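Local coordinates for lipolytic protein G-D-S-L family (Chitinophaga pinensis, PDB 4Q7Q) that probably hydrolyses ester bonds as a lipase or acylhydrolase of the SGNH hydrolase clan, although its substrate has not been established, at residues R28-Y33 and P239-N244; Q131-V136 and L184-M189; D140-A145 and F216-N221; V190-L195 and P224-A229. One frame throughout, in Å; residues are numbered along the deposited sequence.

Contact 1: R28-Y33 and P239-N244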
loop_
_atom_site.group_PDB
_atom_site.type_symbol
_atom_site.label_atom_id
_atom_site.label_comp_id
_atom_site.label_asym_id
_atom_site.label_seq_id
_atom_site.Cartn_x
_atom_site.Cartn_y
_atom_site.Cartn_z
ATOM N N ARG A 28 -0.579 -17.356 0.816
ATOM C CA ARG A 28 -0.210 -16.992 2.179
ATOM C C ARG A 28 -1.310 -16.173 2.837
ATOM O O ARG A 28 -1.371 -16.077 4.063
ATOM C CB ARG A 28 1.092 -16.186 2.198
ATOM C CG ARG A 28 2.310 -16.926 1.668
ATOM C CD ARG A 28 3.364 -17.133 2.738
ATOM N NE ARG A 28 4.458 -17.957 2.235
ATOM C CZ ARG A 28 5.738 -17.604 2.232
ATOM N NH1 ARG A 28 6.113 -16.431 2.725
ATOM N NH2 ARG A 28 6.651 -18.440 1.751
ATOM N N VAL A 29 -2.169 -15.578 2.016
ATOM C CA VAL A 29 -3.259 -14.734 2.499
ATOM C C VAL A 29 -4.604 -15.362 2.146
ATOM O O VAL A 29 -4.779 -15.876 1.041
ATOM C CB VAL A 29 -3.174 -13.330 1.859
ATOM C CG1 VAL A 29 -4.364 -12.458 2.270
ATOM C CG2 VAL A 29 -1.855 -12.667 2.219
ATOM N N SER A 30 -5.556 -15.313 3.073
ATOM C CA SER A 30 -6.884 -15.876 2.818
ATOM C C SER A 30 -7.969 -14.804 2.640
ATOM O O SER A 30 -8.984 -15.050 1.995
ATOM C CB SER A 30 -7.279 -16.877 3.907
ATOM O OG SER A 30 -7.454 -16.237 5.157
ATOM N N LYS A 31 -7.751 -13.620 3.205
ATOM C CA LYS A 31 -8.700 -12.521 3.045
ATOM C C LYS A 31 -7.958 -11.193 2.990
ATOM O O LYS A 31 -7.214 -10.851 3.909
ATOM C CB LYS A 31 -9.727 -12.491 4.188
ATOM C CG LYS A 31 -10.754 -13.631 4.194
ATOM C CD LYS A 31 -11.750 -13.466 5.341
ATOM C CE LYS A 31 -12.727 -14.629 5.396
ATOM N NZ LYS A 31 -13.747 -14.471 6.475
ATOM N N GLY A 32 -8.161 -10.455 1.903
ATOM C CA GLY A 32 -7.556 -9.143 1.734
ATOM C C GLY A 32 -8.329 -8.056 2.458
ATOM O O GLY A 32 -9.347 -8.331 3.088
ATOM N N TYR A 33 -7.873 -6.812 2.366
ATOM C CA TYR A 33 -8.500 -5.762 3.175
ATOM C C TYR A 33 -9.864 -5.294 2.654
ATOM O O TYR A 33 -10.674 -4.791 3.433
ATOM C CB TYR A 33 -7.541 -4.585 3.451
ATOM C CG TYR A 33 -7.457 -3.545 2.356
ATOM C CD1 TYR A 33 -8.338 -2.463 2.324
ATOM C CD2 TYR A 33 -6.482 -3.622 1.370
ATOM C CE1 TYR A 33 -8.260 -1.512 1.335
ATOM C CE2 TYR A 33 -6.403 -2.668 0.370
ATOM C CZ TYR A 33 -7.286 -1.615 0.359
ATOM O OH TYR A 33 -7.208 -0.683 -0.648
ATOM N N PRO A 239 0.624 -7.082 2.895
ATOM C CA PRO A 239 -0.004 -7.525 4.136
ATOM C C PRO A 239 -0.365 -9.009 4.176
ATOM O O PRO A 239 -0.803 -9.619 3.186
ATOM C CB PRO A 239 -1.274 -6.677 4.198
ATOM C CG PRO A 239 -0.905 -5.425 3.508
ATOM C CD PRO A 239 0.032 -5.826 2.397
ATOM N N SER A 240 -0.163 -9.578 5.356
ATOM C CA SER A 240 -0.701 -10.879 5.703
ATOM C C SER A 240 -2.177 -10.742 6.055
ATOM O O SER A 240 -2.740 -9.652 5.991
ATOM C CB SER A 240 0.044 -11.407 6.921
ATOM O OG SER A 240 -0.161 -10.545 8.028
ATOM N N ASP A 241 -2.798 -11.844 6.455
ATOM C CA ASP A 241 -4.153 -11.778 6.987
ATOM C C ASP A 241 -4.226 -10.793 8.152
ATOM O O ASP A 241 -5.153 -9.985 8.227
ATOM C CB ASP A 241 -4.622 -13.156 7.452
ATOM C CG ASP A 241 -5.109 -14.027 6.310
ATOM O OD1 ASP A 241 -5.610 -13.480 5.314
ATOM O OD2 ASP A 241 -5.010 -15.270 6.420
ATOM N N LYS A 242 -3.239 -10.860 9.048
ATOM C CA LYS A 242 -3.170 -9.959 10.196
ATOM C C LYS A 242 -3.036 -8.496 9.765
ATOM O O LYS A 242 -3.745 -7.629 10.278
ATOM C CB LYS A 242 -2.006 -10.346 11.109
ATOM C CG LYS A 242 -1.889 -9.484 12.348
ATOM C CD LYS A 242 -0.703 -9.888 13.206
ATOM C CE LYS A 242 -0.670 -9.089 14.497
ATOM N N GLY A 243 -2.131 -8.223 8.826
ATOM C CA GLY A 243 -1.984 -6.878 8.303
ATOM C C GLY A 243 -3.271 -6.359 7.675
ATOM O O GLY A 243 -3.687 -5.232 7.948
ATOM N N ASN A 244 -3.908 -7.178 6.838
ATOM C CA ASN A 244 -5.156 -6.782 6.190
ATOM C C ASN A 244 -6.289 -6.507 7.181
ATOM O O ASN A 244 -7.121 -5.624 6.947
ATOM C CB ASN A 244 -5.593 -7.815 5.153
ATOM C CG ASN A 244 -4.792 -7.726 3.884
ATOM O OD1 ASN A 244 -4.559 -6.638 3.363
ATOM N ND2 ASN A 244 -4.361 -8.868 3.374
HETATM O O HOH W 1 -1.539 -14.331 6.038
#
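Asp-241, in the first turn of helix 241-257, grips the loop that leads into helix 33-40 in a buried, largely polar contact within the SGNH hydrolase fold. Its carboxylate reaches two successive backbone N-H groups: OD1 accepts from Ser-30 N at 2.9 Å and from Lys-31 N at 3.0 Å, both on the syn side and about 20° out of the carboxylate plane. OD2 is met from above that plane by Ser-30 OG at 2.9 Å. Arg-36 adds a salt bridge to OD1, so this one oxygen has three partners. The serine hydroxyl lies between its own backbone N and carbonyl carbon (chi1 66°), which brings it to the same carboxylate as the N-H of its residue. Beside this polar cluster, Val-29 spreads its two methyls along the start of the helix: CG1 lies 3.4 Å from Asp-241 OD1, and CG2 packs against Pro-239 O. A water joins the two backbones, donating to Arg-28 O and accepting from Asp-241 N. Ser-240 N-caps the helix, its OG receiving Gly-243 N at 3.1 Å in a nearly straight bond (171°); the same OG is also hydrogen-bonded to Asn-231 O. One turn further on, the amide of Asn-244 lies along the backbone from Lys-31 to Tyr-33, its ND2 3.6 Å from Gly-32 CA and its OD1 near the plane of the Tyr-33 ring, at the edge. Two backbone N-H groups, a hydroxyl and an arginine converging on one carboxylate at a helix N-terminus would be expected to favour the ionised form of Asp-241 and to fix its rotation.

Contact 2: Q131-V136 and L184-M189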
loop_
_atom_site.group_PDB
_atom_site.type_symbol
_atom_site.label_atom_id
_atom_site.label_comp_id
_atom_site.label_asym_id
_atom_site.label_seq_id
_atom_site.Cartn_x
_atom_site.Cartn_y
_atom_site.Cartn_z
ATOM N N GLN A 131 4.399 1.201 6.297
ATOM C CA GLN A 131 5.826 0.921 6.320
ATOM C C GLN A 131 6.082 -0.437 5.674
ATOM O O GLN A 131 5.181 -1.281 5.558
ATOM C CB GLN A 131 6.375 0.993 7.743
ATOM C CG GLN A 131 6.285 2.402 8.299
ATOM C CD GLN A 131 6.934 2.561 9.652
ATOM O OE1 GLN A 131 8.102 2.208 9.847
ATOM N NE2 GLN A 131 6.188 3.117 10.594
ATOM N N ARG A 132 7.302 -0.629 5.208
ATOM C CA ARG A 132 7.652 -1.863 4.525
ATOM C C ARG A 132 9.059 -2.266 4.895
ATOM O O ARG A 132 9.954 -1.419 5.000
ATOM C CB ARG A 132 7.542 -1.679 3.007
ATOM C CG ARG A 132 8.212 -0.430 2.468
ATOM C CD ARG A 132 7.911 -0.205 0.998
ATOM N NE ARG A 132 8.619 -1.144 0.131
ATOM C CZ ARG A 132 8.476 -1.191 -1.189
ATOM N NH1 ARG A 132 7.629 -0.359 -1.798
ATOM N NH2 ARG A 132 9.174 -2.066 -1.899
ATOM N N ASN A 133 9.264 -3.554 5.132
ATOM C CA ASN A 133 10.624 -4.020 5.333
ATOM C C ASN A 133 11.191 -4.526 4.014
ATOM O O ASN A 133 10.600 -4.274 2.962
ATOM C CB ASN A 133 10.722 -5.049 6.459
ATOM C CG ASN A 133 11.963 -4.848 7.293
ATOM O OD1 ASN A 133 13.043 -4.638 6.751
ATOM N ND2 ASN A 133 11.814 -4.877 8.614
ATOM N N ASP A 134 12.336 -5.202 4.056
ATOM C CA ASP A 134 12.930 -5.741 2.836
ATOM C C ASP A 134 11.903 -6.613 2.127
ATOM O O ASP A 134 11.340 -7.531 2.720
ATOM C CB ASP A 134 14.156 -6.597 3.162
ATOM C CG ASP A 134 15.362 -5.780 3.582
ATOM O OD1 ASP A 134 15.271 -4.543 3.713
ATOM O OD2 ASP A 134 16.419 -6.402 3.784
ATOM N N PHE A 135 11.669 -6.317 0.856
ATOM C CA PHE A 135 10.710 -7.049 0.049
ATOM C C PHE A 135 11.423 -8.042 -0.850
ATOM O O PHE A 135 12.422 -7.696 -1.476
ATOM C CB PHE A 135 9.927 -6.056 -0.809
ATOM C CG PHE A 135 9.220 -6.678 -1.985
ATOM C CD1 PHE A 135 8.164 -7.547 -1.787
ATOM C CD2 PHE A 135 9.602 -6.379 -3.286
ATOM C CE1 PHE A 135 7.500 -8.114 -2.866
ATOM C CE2 PHE A 135 8.939 -6.934 -4.367
ATOM C CZ PHE A 135 7.888 -7.809 -4.158
ATOM N N VAL A 136 10.923 -9.274 -0.903
ATOM C CA VAL A 136 11.378 -10.250 -1.887
ATOM C C VAL A 136 10.154 -10.881 -2.538
ATOM O O VAL A 136 9.313 -11.457 -1.857
ATOM C CB VAL A 136 12.266 -11.343 -1.261
ATOM C CG1 VAL A 136 12.809 -12.249 -2.348
ATOM C CG2 VAL A 136 13.409 -10.720 -0.484
ATOM N N LEU A 184 1.622 -0.986 13.142
ATOM C CA LEU A 184 2.226 -1.300 11.850
ATOM C C LEU A 184 3.700 -0.894 11.774
ATOM O O LEU A 184 4.088 -0.034 10.991
ATOM C CB LEU A 184 1.395 -0.681 10.717
ATOM C CG LEU A 184 -0.064 -1.155 10.674
ATOM C CD1 LEU A 184 -0.823 -0.520 9.512
ATOM C CD2 LEU A 184 -0.129 -2.679 10.598
ATOM N N THR A 185 4.522 -1.537 12.594
ATOM C CA THR A 185 5.927 -1.165 12.719
ATOM C C THR A 185 6.865 -2.077 11.930
ATOM O O THR A 185 6.536 -3.231 11.659
ATOM C CB THR A 185 6.346 -1.173 14.187
ATOM O OG1 THR A 185 6.045 -2.455 14.749
ATOM C CG2 THR A 185 5.576 -0.109 14.945
ATOM N N LEU A 186 8.033 -1.551 11.560
ATOM C CA LEU A 186 9.023 -2.326 10.811
ATOM C C LEU A 186 9.392 -3.657 11.455
ATOM O O LEU A 186 9.551 -4.667 10.764
ATOM C CB LEU A 186 10.295 -1.514 10.593
ATOM C CG LEU A 186 10.255 -0.535 9.429
ATOM C CD1 LEU A 186 11.561 0.245 9.372
ATOM C CD2 LEU A 186 9.999 -1.283 8.136
ATOM N N ARG A 187 9.539 -3.652 12.777
ATOM C CA ARG A 187 9.950 -4.849 13.492
ATOM C C ARG A 187 8.912 -5.963 13.373
ATOM O O ARG A 187 9.223 -7.133 13.594
ATOM C CB ARG A 187 10.228 -4.531 14.967
ATOM C CG ARG A 187 8.979 -4.247 15.798
ATOM C CD ARG A 187 9.330 -3.779 17.212
ATOM N NE ARG A 187 9.717 -2.370 17.227
ATOM C CZ ARG A 187 8.880 -1.364 17.468
ATOM N NH1 ARG A 187 7.602 -1.607 17.734
ATOM N NH2 ARG A 187 9.322 -0.113 17.452
ATOM N N ASN A 188 7.682 -5.601 13.016
ATOM C CA ASN A 188 6.603 -6.577 12.934
ATOM C C ASN A 188 6.227 -6.968 11.519
ATOM O O ASN A 188 5.255 -7.683 11.320
ATOM C CB ASN A 188 5.366 -6.078 13.683
ATOM C CG ASN A 188 5.490 -6.255 15.173
ATOM O OD1 ASN A 188 6.052 -7.242 15.640
ATOM N ND2 ASN A 188 4.976 -5.296 15.930
HETATM N N MSE A 189 6.981 -6.499 10.531
HETATM C CA MSE A 189 6.674 -6.849 9.148
HETATM C C MSE A 189 6.912 -8.331 8.865
HETATM O O MSE A 189 6.048 -9.003 8.307
HETATM C CB MSE A 189 7.466 -5.971 8.181
HETATM C CG MSE A 189 7.092 -4.507 8.279
HETATM SE SE MSE A 189 5.263 -4.215 7.685
HETATM C CE MSE A 189 4.843 -2.580 8.676
HETATM O O HOH W 2 3.116 1.353 8.880
HETATM O O HOH W 3 8.619 1.167 12.447
#
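Asn-133 ND2 donates to Leu-186 O at 3.1 Å, the one direct hydrogen bond between segment 131-136 and the short 3-10 segment 186-188. This is buried loop-to-loop packing within the SGNH hydrolase domain, between the chain leading into strand 135-136 and the loop before strand 193-196. The acceptor lies near the plane of the Asn-133 amide, but the donor stands 49° above the Leu-186 carbonyl plane. Met-189 N reaches the same oxygen from the opposite face, so one of the two backbone bonds of the 3-10 segment and the bond that crosses the contact share an acceptor. Leu-186 pushes its CD2 methyl against Arg-132 O, while its CG meets Gln-131 OE1. Met-189, a selenomethionine, bends at chi2 (-66°) and lies along the backbone, with CB on Asn-133 CB and CE on Gln-131 O. Farther out, a water links Gln-131 OE1 to Leu-186 N, and another accepts from Gln-131 N close to Leu-184 O. Tyr-179 O holds the other end of the Gln-131 amide through NE2. Asn-133 is itself steadied from within its segment, since its OD1 accepts from Asp-134 N at 2.8 Å in the carbonyl plane.

Contact 3: D140-A145 and F216-N221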
loop_
_atom_site.group_PDB
_atom_site.type_symbol
_atom_site.label_atom_id
_atom_site.label_comp_id
_atom_site.label_asym_id
_atom_site.label_seq_id
_atom_site.Cartn_x
_atom_site.Cartn_y
_atom_site.Cartn_z
ATOM N N ASP A 140 9.484 -14.523 -7.829
ATOM C CA ASP A 140 10.780 -14.252 -8.452
ATOM C C ASP A 140 11.645 -13.416 -7.514
ATOM O O ASP A 140 11.526 -12.195 -7.474
ATOM C CB ASP A 140 10.593 -13.509 -9.781
ATOM C CG ASP A 140 11.897 -13.325 -10.545
ATOM O OD1 ASP A 140 12.981 -13.641 -10.003
ATOM O OD2 ASP A 140 11.838 -12.856 -11.698
ATOM N N ALA A 141 12.536 -14.080 -6.783
ATOM C CA ALA A 141 13.340 -13.420 -5.757
ATOM C C ALA A 141 14.336 -12.386 -6.284
ATOM O O ALA A 141 14.891 -11.617 -5.501
ATOM C CB ALA A 141 14.055 -14.461 -4.893
ATOM N N LYS A 142 14.564 -12.368 -7.598
ATOM C CA LYS A 142 15.419 -11.356 -8.214
ATOM C C LYS A 142 14.733 -9.994 -8.188
ATOM O O LYS A 142 15.380 -8.952 -8.328
ATOM C CB LYS A 142 15.769 -11.740 -9.652
ATOM C CG LYS A 142 16.616 -12.990 -9.753
ATOM C CD LYS A 142 16.985 -13.297 -11.193
ATOM C CE LYS A 142 17.858 -14.538 -11.277
ATOM N NZ LYS A 142 18.296 -14.818 -12.671
ATOM N N ASN A 143 13.416 -10.020 -8.025
ATOM C CA ASN A 143 12.636 -8.820 -7.793
ATOM C C ASN A 143 12.594 -8.589 -6.291
ATOM O O ASN A 143 11.880 -9.278 -5.557
ATOM C CB ASN A 143 11.226 -8.986 -8.352
ATOM C CG ASN A 143 10.441 -7.695 -8.363
ATOM O OD1 ASN A 143 10.630 -6.820 -7.517
ATOM N ND2 ASN A 143 9.550 -7.565 -9.338
ATOM N N ASN A 144 13.386 -7.631 -5.836
ATOM C CA ASN A 144 13.462 -7.340 -4.420
ATOM C C ASN A 144 13.748 -5.861 -4.170
ATOM O O ASN A 144 14.101 -5.129 -5.094
ATOM C CB ASN A 144 14.498 -8.250 -3.743
ATOM C CG ASN A 144 15.884 -8.111 -4.342
ATOM O OD1 ASN A 144 16.552 -7.094 -4.160
ATOM N ND2 ASN A 144 16.326 -9.141 -5.057
ATOM N N ALA A 145 13.596 -5.426 -2.923
ATOM C CA ALA A 145 13.761 -4.016 -2.570
ATOM C C ALA A 145 14.085 -3.897 -1.094
ATOM O O ALA A 145 13.681 -4.735 -0.299
ATOM C CB ALA A 145 12.489 -3.247 -2.877
ATOM N N PHE A 216 21.695 -10.893 0.870
ATOM C CA PHE A 216 20.809 -11.838 0.214
ATOM C C PHE A 216 21.148 -11.911 -1.267
ATOM O O PHE A 216 20.985 -10.937 -2.003
ATOM C CB PHE A 216 19.342 -11.451 0.396
ATOM C CG PHE A 216 18.397 -12.296 -0.418
ATOM C CD1 PHE A 216 18.306 -13.661 -0.194
ATOM C CD2 PHE A 216 17.623 -11.733 -1.420
ATOM C CE1 PHE A 216 17.453 -14.447 -0.945
ATOM C CE2 PHE A 216 16.763 -12.512 -2.170
ATOM C CZ PHE A 216 16.682 -13.873 -1.936
ATOM N N ASN A 217 21.638 -13.067 -1.692
ATOM C CA ASN A 217 21.886 -13.333 -3.099
ATOM C C ASN A 217 20.852 -14.332 -3.596
ATOM O O ASN A 217 20.894 -15.501 -3.225
ATOM C CB ASN A 217 23.301 -13.888 -3.283
ATOM C CG ASN A 217 23.642 -14.174 -4.737
ATOM O OD1 ASN A 217 22.899 -13.811 -5.653
ATOM N ND2 ASN A 217 24.783 -14.823 -4.955
ATOM N N PRO A 218 19.911 -13.872 -4.435
ATOM C CA PRO A 218 18.784 -14.702 -4.877
ATOM C C PRO A 218 19.206 -15.902 -5.727
ATOM O O PRO A 218 18.398 -16.802 -5.947
ATOM C CB PRO A 218 17.935 -13.730 -5.706
ATOM C CG PRO A 218 18.879 -12.649 -6.120
ATOM C CD PRO A 218 19.849 -12.509 -4.990
ATOM N N GLU A 219 20.452 -15.912 -6.192
ATOM C CA GLU A 219 20.970 -17.036 -6.961
ATOM C C GLU A 219 21.624 -18.075 -6.054
ATOM O O GLU A 219 21.759 -19.238 -6.430
ATOM C CB GLU A 219 21.967 -16.554 -8.019
ATOM N N ASN A 220 22.026 -17.647 -4.860
ATOM C CA ASN A 220 22.661 -18.530 -3.887
ATOM C C ASN A 220 21.978 -18.424 -2.521
ATOM O O ASN A 220 22.633 -18.221 -1.498
ATOM C CB ASN A 220 24.158 -18.215 -3.779
ATOM C CG ASN A 220 24.906 -19.183 -2.872
ATOM O OD1 ASN A 220 25.068 -20.360 -3.195
ATOM N ND2 ASN A 220 25.374 -18.683 -1.733
ATOM N N ASN A 221 20.654 -18.554 -2.519
ATOM C CA ASN A 221 19.863 -18.487 -1.295
ATOM C C ASN A 221 18.417 -18.853 -1.607
ATOM O O ASN A 221 17.812 -18.275 -2.511
ATOM C CB ASN A 221 19.919 -17.074 -0.696
ATOM C CG ASN A 221 19.647 -17.046 0.803
ATOM O OD1 ASN A 221 20.550 -16.783 1.600
ATOM N ND2 ASN A 221 18.392 -17.275 1.190
#
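The Phe-216 ring has Pro-218 N over the centre of one face, 4.0 Å above the plane, and meets segment 140-145 along its rim. Ala-141 O lies at the edge, in the ring plane and 3.9 Å from CE2, while Ala-141 CB touches CZ. Asn-221 ND2 and Asn-144 ND2 are further neighbours at the edge, near the plane. CG of Phe-216 stands opposite the backbone N (chi1 172°), which brings the ring edge against Ala-141. A second flat group, the Asn-144 amide, donates through ND2 to Ala-141 O at 2.9 Å; the bond is nearly straight at 171° and lies in both the amide and the carbonyl planes. This surface contact brings together two type I beta turns, 140-143 and 217-220, each reinforced by an Asx turn: Asp-140 OD1 accepts from Lys-142 N, and Asn-217 OD1 from Glu-219 N. The first belongs to the connection between strands 135-136 and 144-145, the two strands of a small antiparallel sheet. Between the turns the contact is van der Waals packing. Pro-218 CB sits 3.7 Å from Ala-141 O and makes an apolar contact with Ala-141 CB at 4.0 Å, and its CG faces the aliphatic start of Lys-142. Val-136 of strand 135-136 touches both Ala-141 and Phe-216.

Contact 4: V190-L195 and P224-A229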
loop_
_atom_site.group_PDB
_atom_site.type_symbol
_atom_site.label_atom_id
_atom_site.label_comp_id
_atom_site.label_asym_id
_atom_site.label_seq_id
_atom_site.Cartn_x
_atom_site.Cartn_y
_atom_site.Cartn_z
ATOM N N VAL A 190 8.082 -8.836 9.257
ATOM C CA VAL A 190 8.413 -10.251 9.076
ATOM C C VAL A 190 9.141 -10.764 10.314
ATOM O O VAL A 190 9.796 -9.989 11.005
ATOM C CB VAL A 190 9.309 -10.487 7.831
ATOM C CG1 VAL A 190 8.551 -10.179 6.543
ATOM C CG2 VAL A 190 10.601 -9.660 7.928
ATOM N N LYS A 191 9.010 -12.057 10.609
ATOM C CA LYS A 191 9.656 -12.634 11.793
ATOM C C LYS A 191 11.171 -12.769 11.626
ATOM O O LYS A 191 11.930 -12.603 12.584
ATOM C CB LYS A 191 9.067 -14.013 12.120
ATOM C CG LYS A 191 7.577 -14.026 12.421
ATOM C CD LYS A 191 7.269 -13.334 13.730
ATOM C CE LYS A 191 5.803 -13.503 14.111
ATOM N NZ LYS A 191 5.466 -14.921 14.414
ATOM N N PHE A 192 11.601 -13.093 10.413
ATOM C CA PHE A 192 13.020 -13.274 10.125
ATOM C C PHE A 192 13.221 -13.365 8.628
ATOM O O PHE A 192 12.259 -13.513 7.869
ATOM C CB PHE A 192 13.575 -14.544 10.790
ATOM C CG PHE A 192 12.902 -15.816 10.339
ATOM C CD1 PHE A 192 11.798 -16.312 11.022
ATOM C CD2 PHE A 192 13.363 -16.507 9.225
ATOM C CE1 PHE A 192 11.175 -17.477 10.610
ATOM C CE2 PHE A 192 12.741 -17.672 8.806
ATOM C CZ PHE A 192 11.643 -18.154 9.502
ATOM N N LYS A 193 14.481 -13.258 8.221
ATOM C CA LYS A 193 14.894 -13.526 6.859
ATOM C C LYS A 193 15.814 -14.741 6.940
ATOM O O LYS A 193 16.747 -14.758 7.733
ATOM C CB LYS A 193 15.645 -12.316 6.310
ATOM C CG LYS A 193 15.329 -11.927 4.874
ATOM C CD LYS A 193 16.069 -10.643 4.516
ATOM C CE LYS A 193 15.932 -10.261 3.054
ATOM N NZ LYS A 193 16.794 -9.078 2.763
ATOM N N HIS A 194 15.520 -15.748 6.124
ATOM C CA HIS A 194 16.212 -17.025 6.108
ATOM C C HIS A 194 17.413 -16.892 5.171
ATOM O O HIS A 194 17.258 -16.897 3.954
ATOM C CB HIS A 194 15.207 -18.070 5.607
ATOM C CG HIS A 194 15.774 -19.433 5.375
ATOM N ND1 HIS A 194 16.165 -20.263 6.401
ATOM C CD2 HIS A 194 15.963 -20.133 4.230
ATOM C CE1 HIS A 194 16.593 -21.409 5.899
ATOM N NE2 HIS A 194 16.481 -21.355 4.584
ATOM N N LEU A 195 18.609 -16.750 5.737
ATOM C CA LEU A 195 19.777 -16.371 4.942
ATOM C C LEU A 195 21.002 -17.193 5.273
ATOM O O LEU A 195 21.174 -17.638 6.403
ATOM C CB LEU A 195 20.119 -14.905 5.199
ATOM C CG LEU A 195 19.043 -13.870 4.886
ATOM C CD1 LEU A 195 19.443 -12.516 5.462
ATOM C CD2 LEU A 195 18.826 -13.772 3.384
ATOM N N PRO A 224 13.815 -16.260 1.074
ATOM C CA PRO A 224 14.176 -15.925 2.458
ATOM C C PRO A 224 12.991 -15.707 3.407
ATOM O O PRO A 224 13.210 -15.485 4.602
ATOM C CB PRO A 224 14.974 -14.632 2.297
ATOM C CG PRO A 224 14.386 -13.997 1.067
ATOM C CD PRO A 224 14.076 -15.147 0.145
ATOM N N TYR A 225 11.765 -15.783 2.902
ATOM C CA TYR A 225 10.592 -15.648 3.764
ATOM C C TYR A 225 9.683 -16.881 3.728
ATOM O O TYR A 225 8.612 -16.844 3.129
ATOM C CB TYR A 225 9.791 -14.400 3.373
ATOM C CG TYR A 225 10.491 -13.085 3.633
ATOM C CD1 TYR A 225 11.161 -12.850 4.830
ATOM C CD2 TYR A 225 10.469 -12.071 2.684
ATOM C CE1 TYR A 225 11.790 -11.640 5.072
ATOM C CE2 TYR A 225 11.096 -10.851 2.914
ATOM C CZ TYR A 225 11.759 -10.642 4.109
ATOM O OH TYR A 225 12.375 -9.433 4.347
ATOM N N PRO A 226 10.106 -17.981 4.374
ATOM C CA PRO A 226 9.242 -19.161 4.468
ATOM C C PRO A 226 7.990 -18.826 5.283
ATOM O O PRO A 226 7.941 -17.747 5.873
ATOM C CB PRO A 226 10.129 -20.182 5.194
ATOM C CG PRO A 226 11.101 -19.366 5.958
ATOM C CD PRO A 226 11.373 -18.166 5.099
ATOM N N PRO A 227 6.979 -19.714 5.290
ATOM C CA PRO A 227 5.730 -19.446 6.015
ATOM C C PRO A 227 5.916 -18.958 7.455
ATOM O O PRO A 227 5.180 -18.069 7.886
ATOM C CB PRO A 227 5.035 -20.807 6.006
ATOM C CG PRO A 227 5.470 -21.413 4.719
ATOM C CD PRO A 227 6.902 -20.973 4.524
ATOM N N ALA A 228 6.888 -19.515 8.171
ATOM C CA ALA A 228 7.133 -19.147 9.564
ATOM C C ALA A 228 7.545 -17.682 9.731
ATOM O O ALA A 228 7.522 -17.151 10.841
ATOM C CB ALA A 228 8.185 -20.063 10.172
ATOM N N ALA A 229 7.925 -17.034 8.635
ATOM C CA ALA A 229 8.396 -15.650 8.693
ATOM C C ALA A 229 7.261 -14.628 8.639
ATOM O O ALA A 229 7.479 -13.447 8.891
ATOM C CB ALA A 229 9.410 -15.381 7.579
#
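Ala-229 presses its methyl into the middle of one face of the Phe-192 ring, a CH-pi contact with CB 4.0 Å from the centroid and only 10° off the normal. The same methyl touches Phe-192 O, so it fills the angle between the Phe-192 ring and the Phe-192 backbone. Phe-192 takes the cramped first torsion, CG between the backbone N and carbonyl carbon (chi1 60°), and this folds the ring back over segment 224-229. There it is cradled by Ala-228 CB in the ring plane at the edge and by Pro-226 CG, 3.7 Å from CE2. Across the backbone a second aromatic fits the reverse way: Tyr-225 slots between Val-190 and Lys-193. Val-190 CG1 makes a CH-pi contact over one face of its ring, displaced toward the rim, while Lys-193 CG lies 3.6 Å from CE1, and Phe-192 O meets the edge in plane. The two segments thus interleave where the chain enters strand 193-196, which pairs antiparallel with 203-206, against a loop segment that includes the 3-10 turn 227-229. Two backbone bonds hold the first and last residues of 224-229: Lys-191 N to Ala-229 O at 2.7 Å, and His-194 N to Pro-224 O at 2.8 Å. The ring of Pro-224 lies beside the Lys-193 chain, CB 3.8 Å from CG, and meets Leu-195 CD2 as well. The extended Lys-193 carries NZ past the tyrosine to a salt bridge with Asp-134, whose backbone O receives the Tyr-225 hydroxyl. Phe-192 O, buried against Tyr-225 and Ala-229, has no hydrogen-bonding partner.

Contacts 2, 3 and 4 all lie along the chain inside the loop closed by contact 1. Contact 4 ties into contact 1 through Arg-28 NH1 to Tyr-225 O (2.6 Å), although their centres are about 17 Å apart. It meets contact 2, about 12 Å away between centres, by packing of Val-136 CG2 on Pro-224 CG (3.8 Å). Contact 3 joins contact 2 through the strand bond from Phe-135 N to Ala-145 O (2.8 Å), and contact 4 by Phe-216 CZ on Pro-224 CD (3.6 Å). Ser-14, His-238 and Asp-235 have the geometry of a Ser-His-Asp triad, consistent with an SGNH hydrolase; Pro-239 of contact 1 and Tyr-225 of contact 4 touch this putative site.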